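Local coordinates for protein phytanoyl-CoA dioxygenase (Streptomyces malaysiense, PDB 6ZYL) that catalyses the beta-hydroxylation of thioholgamide as the non-heme monooxygenase ThoJ, probably using iron and 2-oxoglutarate, at residues A71-A74 with A75-I79; P93-L96 with D97-S101. One frame throughout, in Å; residues are numbered along the deposited sequence.

Both contacts are local and come in series along the chain. Contact 1 (71-79) leaves helix 68-72 and enters the loop that leads to helix 84-90. Contact 2 (93-101) lies within the next helix, 93-103. Their centres are 24 Å apart, on opposite sides of the chain's centre, and their nearest atoms stay about 13 Å apart. They share the mixed sheet, above all strand 107-117, which meets residues of both. Strand 249-254 lies beside it and also borders contact 2. The two contacts thus pack different parts of one passage of chain against the same sheet, within the phytanoyl-CoA dioxygenase family region.

Contact 1 of 2, residues A71-A74 with A75-I79; sequences ARYA and AFPKI
Y73 turns the edge of its ring toward a face of the F76 ring. The pair is an offset edge-to-face stack, with ring centroids 5.4 Å apart and planes at 65°. The CD1-CE1 side of Y73 does the touching: Y73 CD1 lies 3.9 Å from F76 CZ, and Y73 CE1 lies 4.0 Å from F76 CE2. F76 holds its CG between its own backbone N and carbonyl carbon (chi1 76°), which swings the ring back so that one face meets the CD1-CE1 edge of Y73. The carbonyl F76 O sits in the plane of the Y73 ring at its edge, 3.6 Å from Y73 CD1. Y73 is the first residue after helix 68-72 to leave helical geometry, and the stack spans the turn that follows. A water bridges this turn, donating to R72 O at 3.0 Å and accepting from A75 N. Through a cis peptide between F76 and P77, the chain then runs along strand 107-117 of the large sheet, part of the double-stranded beta-helix expected of the phytanoyl-CoA dioxygenase family. Backbone hydrogen bonds link A75 with L114 and P77 with T112. An alanine in place of Y73 would take away the ring edge and probably leave the F76 face without its aromatic partner. Further on, I79 CG1 packs 3.6 Å from A74 O, a carbonyl also hydrogen-bonded to Y59 OH of helix 46-66.

Contact 2 of 2, residues P93-L96 with D97-S101; sequences PAIL and DAVAS
D97 folds back to the oxygen end of the P93 carbonyl, one helical turn earlier. Its CB lies 3.2 Å from P93 O. The next atom, D97 CG, is 3.1 Å from P93 O, because the first torsion sets CG beside the backbone N (chi1 -73°), on the side of the preceding turn. At the tip, D97 OD2 lies 3.3 Å from P93 O. Both are acceptors, so this is proximity without a bond. The other oxygen, OD1, reaches out of the helix to a salt bridge with R254 NH2, which gives the carboxylate its countercharge. P93 O itself is taken by D97 N at 2.8 Å. That bond is the first of five successive i to i+4 backbone bonds here, the standard alpha-helical pattern: A98 N donates to A94 O, V99 N to I95 O, A100 N to L96 O and S101 N to D97 O. The V99 bond is close to straight, with 164° at the hydrogen. Beside this bond, V99 CG2 lies 3.2 Å from I95 O and 4.2 Å from I95 CG2, a light apolar touch between side chains one turn apart. Farther along, S101 OG turns back to donate to A98 O at 2.7 Å. Helix 93-103 lies against the main sheet through its apolar side. I95 meets V146 and V148 of strand 143-149 and Y236 of strand 229-237, L96 packs on V253 of strand 249-254 and on Y236, and V99 and A100 reach L107 at the start of strand 107-117.

Contact 1 of 2, residues A71-A74 with A75-I79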
# COMPACT_ATOMS: atom_id res chain seq x y z
N ALA A 71 -4.13 13.67 -12.37
CA ALA A 71 -5.12 12.68 -12.78
C ALA A 71 -4.46 11.36 -13.14
O ALA A 71 -4.96 10.28 -12.79
CB ALA A 71 -5.94 13.21 -13.96
N ARG A 72 -3.33 11.42 -13.85
CA ARG A 72 -2.66 10.20 -14.27
C ARG A 72 -2.14 9.41 -13.07
O ARG A 72 -2.16 8.18 -13.08
CB ARG A 72 -1.52 10.53 -15.23
CG ARG A 72 -0.68 9.33 -15.62
CD ARG A 72 0.16 9.59 -16.87
NE ARG A 72 1.00 8.43 -17.17
CZ ARG A 72 0.59 7.37 -17.86
NH1 ARG A 72 -0.64 7.32 -18.36
NH2 ARG A 72 1.42 6.35 -18.06
N TYR A 73 -1.67 10.11 -12.04
CA TYR A 73 -1.11 9.49 -10.85
C TYR A 73 -2.02 9.69 -9.64
O TYR A 73 -1.56 9.86 -8.51
CB TYR A 73 0.29 10.03 -10.58
CG TYR A 73 1.27 9.62 -11.66
CD1 TYR A 73 1.87 8.37 -11.63
CD2 TYR A 73 1.58 10.47 -12.71
CE1 TYR A 73 2.76 7.98 -12.61
CE2 TYR A 73 2.47 10.09 -13.70
CZ TYR A 73 3.05 8.84 -13.65
OH TYR A 73 3.94 8.45 -14.62
N ALA A 74 -3.33 9.66 -9.88
CA ALA A 74 -4.28 9.88 -8.80
C ALA A 74 -4.24 8.77 -7.76
O ALA A 74 -4.44 9.03 -6.57
CB ALA A 74 -5.70 10.01 -9.37
N ALA A 75 -3.96 7.53 -8.18
CA ALA A 75 -4.09 6.37 -7.31
C ALA A 75 -2.75 5.83 -6.83
O ALA A 75 -2.73 4.86 -6.06
CB ALA A 75 -4.84 5.25 -8.04
N PHE A 76 -1.64 6.42 -7.24
CA PHE A 76 -0.31 5.94 -6.88
C PHE A 76 0.74 6.92 -7.41
O PHE A 76 0.45 7.65 -8.35
CB PHE A 76 -0.06 4.55 -7.46
CG PHE A 76 0.26 4.57 -8.92
CD1 PHE A 76 -0.76 4.65 -9.86
CD2 PHE A 76 1.57 4.54 -9.37
CE1 PHE A 76 -0.49 4.68 -11.21
CE2 PHE A 76 1.85 4.57 -10.73
CZ PHE A 76 0.82 4.64 -11.65
N PRO A 77 1.95 6.96 -6.85
CA PRO A 77 2.41 6.24 -5.66
C PRO A 77 2.66 7.15 -4.46
O PRO A 77 3.27 6.71 -3.48
CB PRO A 77 3.73 5.62 -6.14
CG PRO A 77 4.29 6.69 -7.10
CD PRO A 77 3.09 7.50 -7.62
N LYS A 78 2.20 8.39 -4.54
CA LYS A 78 2.51 9.39 -3.53
C LYS A 78 1.28 10.23 -3.19
O LYS A 78 1.34 11.45 -3.09
CB LYS A 78 3.65 10.29 -4.01
CG LYS A 78 4.92 9.56 -4.40
CD LYS A 78 5.72 9.13 -3.18
CE LYS A 78 6.99 8.39 -3.58
NZ LYS A 78 7.92 8.20 -2.44
N ILE A 79 0.14 9.56 -3.00
CA ILE A 79 -1.08 10.29 -2.66
C ILE A 79 -0.86 11.13 -1.40
O ILE A 79 -1.32 12.27 -1.31
CB ILE A 79 -2.26 9.32 -2.48
CG1 ILE A 79 -2.39 8.40 -3.69
CG2 ILE A 79 -3.56 10.09 -2.26
CD1 ILE A 79 -3.39 7.26 -3.49
O HOH W 1 -3.58 6.60 -11.01

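Contact 2 of 2, residues P93-L96 with D97-S101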
# COMPACT_ATOMS: atom_id res chain seq x y z
N PRO A 93 -1.71 7.34 14.61
CA PRO A 93 -0.90 6.67 15.64
C PRO A 93 -1.17 5.18 15.76
O PRO A 93 -0.25 4.42 16.06
CB PRO A 93 -1.27 7.42 16.93
CG PRO A 93 -1.82 8.74 16.48
CD PRO A 93 -2.50 8.46 15.16
N ALA A 94 -2.42 4.74 15.57
CA ALA A 94 -2.71 3.32 15.67
C ALA A 94 -1.95 2.53 14.62
O ALA A 94 -1.42 1.44 14.90
CB ALA A 94 -4.22 3.08 15.54
N ILE A 95 -1.88 3.05 13.39
CA ILE A 95 -1.14 2.36 12.34
C ILE A 95 0.35 2.40 12.63
O ILE A 95 1.05 1.39 12.53
CB ILE A 95 -1.48 2.98 10.96
CG1 ILE A 95 -2.96 2.76 10.65
CG2 ILE A 95 -0.60 2.36 9.89
CD1 ILE A 95 -3.44 3.45 9.38
N LEU A 96 0.87 3.58 13.00
CA LEU A 96 2.30 3.69 13.28
C LEU A 96 2.70 2.80 14.45
O LEU A 96 3.77 2.18 14.43
CB LEU A 96 2.66 5.15 13.57
CG LEU A 96 2.51 6.13 12.40
CD1 LEU A 96 3.04 7.50 12.80
CD2 LEU A 96 3.21 5.63 11.15
N ASP A 97 1.86 2.72 15.49
CA ASP A 97 2.17 1.85 16.62
C ASP A 97 2.18 0.39 16.19
O ASP A 97 3.06 -0.38 16.59
CB ASP A 97 1.16 2.06 17.75
CG ASP A 97 1.37 3.38 18.48
OD1 ASP A 97 2.44 4.00 18.30
OD2 ASP A 97 0.46 3.78 19.22
N ALA A 98 1.20 -0.02 15.39
CA ALA A 98 1.15 -1.39 14.91
C ALA A 98 2.37 -1.72 14.06
O ALA A 98 2.98 -2.78 14.21
CB ALA A 98 -0.13 -1.64 14.12
N VAL A 99 2.74 -0.81 13.15
CA VAL A 99 3.88 -1.06 12.28
C VAL A 99 5.18 -1.09 13.09
O VAL A 99 6.06 -1.91 12.84
CB VAL A 99 3.94 -0.01 11.16
CG1 VAL A 99 5.21 -0.16 10.35
CG2 VAL A 99 2.71 -0.13 10.26
N ALA A 100 5.30 -0.18 14.06
CA ALA A 100 6.50 -0.16 14.89
C ALA A 100 6.69 -1.47 15.63
O ALA A 100 7.82 -1.95 15.79
CB ALA A 100 6.44 1.01 15.87
N SER A 101 5.59 -2.08 16.09
CA SER A 101 5.69 -3.36 16.78
C SER A 101 6.18 -4.46 15.85
O SER A 101 6.65 -5.50 16.33
CB SER A 101 4.34 -3.74 17.38
OG SER A 101 3.47 -4.30 16.41